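Local atomic coordinates of tetraacyldisaccharide 4'-kinase (Aquifex aeolicus, PDB entry 4EHX), a protein that probably transfers the gamma-phosphate of ATP to the 4'-position of a tetraacyldisaccharide 1-phosphate to form lipid IVA in lipid A biosynthesis. Residues I17-R20 and N21-D25. Sequence-based numbering, arbitrary orientation.
Sequences INFR and NTLYD
The guanidinium of R20 and the ring of Y24, one helical turn apart, meet through Y24 CE2, which stands over one face of the guanidinium toward its rim, 3.9 Å from R20 NH2. The two planes are inclined by 65°, so this is a glancing contact and not a parallel stack. R20 gets there because its chain runs extended from CG to NE, with CG anti to the backbone N (chi1 177°). Replacing R20 by an alanine would probably take away the packing against Y24 CE2 and leave the carbonyl of Q142, which accepts a bond from NH2, without its mate.

A second i to i+4 pair is apolar: F19 CE2 touches L23 CD1 at 3.6 Å, while L23 CG lies over one face of the phenyl ring, near its rim.

Both pairs ride on the last turns of helix 7-25, near the N-terminus of this P-loop kinase; the helix's backbone bonds include N21 N to I17 O at 2.9 Å. One residue along, N18 O accepts twice, from T22 N and from T22 OG1, the latter at 2.9 Å; the donors approach from opposite faces of the carbonyl plane, and the chi1 of T22 (-65°) sets OG1 beside its own backbone N and so folds the hydroxyl back onto the helix.

Water links the polar side chains. One molecule donates to N18 OD1 and accepts from N21 ND2 (2.9 Å); another accepts from R20 NH1 (2.8 Å) and donates to N21 OD1. The amide of buried N21 is further gripped by E172 at ND2 and R144 at OD1, which fixes its rotation and ties the helix to the loops beside it.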
loop_
_atom_site.group_PDB
_atom_site.type_symbol
_atom_site.label_atom_id
_atom_site.label_comp_id
_atom_site.label_asym_id
_atom_site.label_seq_id
_atom_site.Cartn_x
_atom_site.Cartn_y
_atom_site.Cartn_z
ATOM N N ILE A 17 -9.090 -16.728 -13.974
ATOM C CA ILE A 17 -7.761 -16.319 -13.518
ATOM C C ILE A 17 -6.672 -17.276 -13.996
ATOM O O ILE A 17 -5.627 -16.838 -14.490
ATOM C CB ILE A 17 -7.699 -16.201 -11.976
ATOM C CG1 ILE A 17 -8.608 -15.074 -11.492
ATOM C CG2 ILE A 17 -6.267 -15.907 -11.503
ATOM C CD1 ILE A 17 -8.169 -13.703 -11.963
ATOM N N ASN A 18 -6.917 -18.576 -13.838
ATOM C CA ASN A 18 -5.966 -19.597 -14.289
ATOM C C ASN A 18 -5.721 -19.526 -15.790
ATOM O O ASN A 18 -4.602 -19.723 -16.251
ATOM C CB ASN A 18 -6.430 -21.017 -13.925
ATOM C CG ASN A 18 -6.230 -21.350 -12.448
ATOM O OD1 ASN A 18 -5.632 -20.579 -11.697
ATOM N ND2 ASN A 18 -6.723 -22.522 -12.031
ATOM N N PHE A 19 -6.772 -19.266 -16.558
ATOM C CA PHE A 19 -6.611 -19.162 -18.009
ATOM C C PHE A 19 -5.728 -17.971 -18.371
ATOM O O PHE A 19 -4.805 -18.094 -19.181
ATOM C CB PHE A 19 -7.966 -19.051 -18.721
ATOM C CG PHE A 19 -7.847 -18.945 -20.221
ATOM C CD1 PHE A 19 -7.390 -20.019 -20.968
ATOM C CD2 PHE A 19 -8.179 -17.771 -20.879
ATOM C CE1 PHE A 19 -7.273 -19.928 -22.345
ATOM C CE2 PHE A 19 -8.074 -17.678 -22.266
ATOM C CZ PHE A 19 -7.615 -18.753 -22.991
ATOM N N ARG A 20 -5.987 -16.824 -17.751
ATOM C CA ARG A 20 -5.177 -15.637 -18.028
ATOM C C ARG A 20 -3.731 -15.886 -17.623
ATOM O O ARG A 20 -2.789 -15.538 -18.349
ATOM C CB ARG A 20 -5.736 -14.412 -17.282
ATOM C CG ARG A 20 -4.886 -13.129 -17.473
ATOM C CD ARG A 20 -5.594 -11.867 -16.930
ATOM N NE ARG A 20 -4.683 -10.721 -16.884
ATOM C CZ ARG A 20 -3.844 -10.516 -15.881
ATOM N NH1 ARG A 20 -3.842 -11.365 -14.860
ATOM N NH2 ARG A 20 -3.029 -9.472 -15.882
ATOM N N ASN A 21 -3.535 -16.497 -16.459
ATOM C CA ASN A 21 -2.162 -16.714 -16.016
ATOM C C ASN A 21 -1.420 -17.732 -16.885
ATOM O O ASN A 21 -0.221 -17.604 -17.101
ATOM C CB ASN A 21 -2.101 -17.082 -14.536
ATOM C CG ASN A 21 -2.178 -15.856 -13.631
ATOM O OD1 ASN A 21 -1.589 -14.822 -13.931
ATOM N ND2 ASN A 21 -2.910 -15.971 -12.523
ATOM N N THR A 22 -2.140 -18.728 -17.389
ATOM C CA THR A 22 -1.534 -19.680 -18.326
ATOM C C THR A 22 -1.042 -18.966 -19.582
ATOM O O THR A 22 0.055 -19.251 -20.093
ATOM C CB THR A 22 -2.517 -20.799 -18.703
ATOM O OG1 THR A 22 -2.818 -21.568 -17.533
ATOM C CG2 THR A 22 -1.924 -21.707 -19.769
ATOM N N LEU A 23 -1.832 -18.019 -20.076
ATOM C CA LEU A 23 -1.417 -17.269 -21.263
ATOM C C LEU A 23 -0.105 -16.518 -21.032
ATOM O O LEU A 23 0.800 -16.566 -21.875
ATOM C CB LEU A 23 -2.527 -16.318 -21.731
ATOM C CG LEU A 23 -3.793 -17.026 -22.230
ATOM C CD1 LEU A 23 -4.905 -16.029 -22.529
ATOM C CD2 LEU A 23 -3.484 -17.872 -23.448
ATOM N N TYR A 24 0.018 -15.839 -19.893
ATOM C CA TYR A 24 1.275 -15.160 -19.588
ATOM C C TYR A 24 2.409 -16.153 -19.350
ATOM O O TYR A 24 3.516 -15.938 -19.828
ATOM C CB TYR A 24 1.139 -14.218 -18.396
ATOM C CG TYR A 24 0.531 -12.882 -18.780
ATOM C CD1 TYR A 24 1.286 -11.934 -19.458
ATOM C CD2 TYR A 24 -0.795 -12.587 -18.488
ATOM C CE1 TYR A 24 0.748 -10.724 -19.815
ATOM C CE2 TYR A 24 -1.350 -11.362 -18.845
ATOM C CZ TYR A 24 -0.570 -10.442 -19.512
ATOM O OH TYR A 24 -1.090 -9.229 -19.888
ATOM N N ASP A 25 2.123 -17.220 -18.600
ATOM C CA ASP A 25 3.115 -18.253 -18.291
ATOM C C ASP A 25 3.783 -18.777 -19.563
ATOM O O ASP A 25 4.990 -18.996 -19.596
ATOM C CB ASP A 25 2.454 -19.444 -17.584
ATOM C CG ASP A 25 2.119 -19.165 -16.136
ATOM O OD1 ASP A 25 2.479 -18.082 -15.617
ATOM O OD2 ASP A 25 1.497 -20.055 -15.499
HETATM O O HOH W 1 -3.732 -18.569 -11.669
HETATM O O HOH W 2 -2.186 -12.375 -12.818
#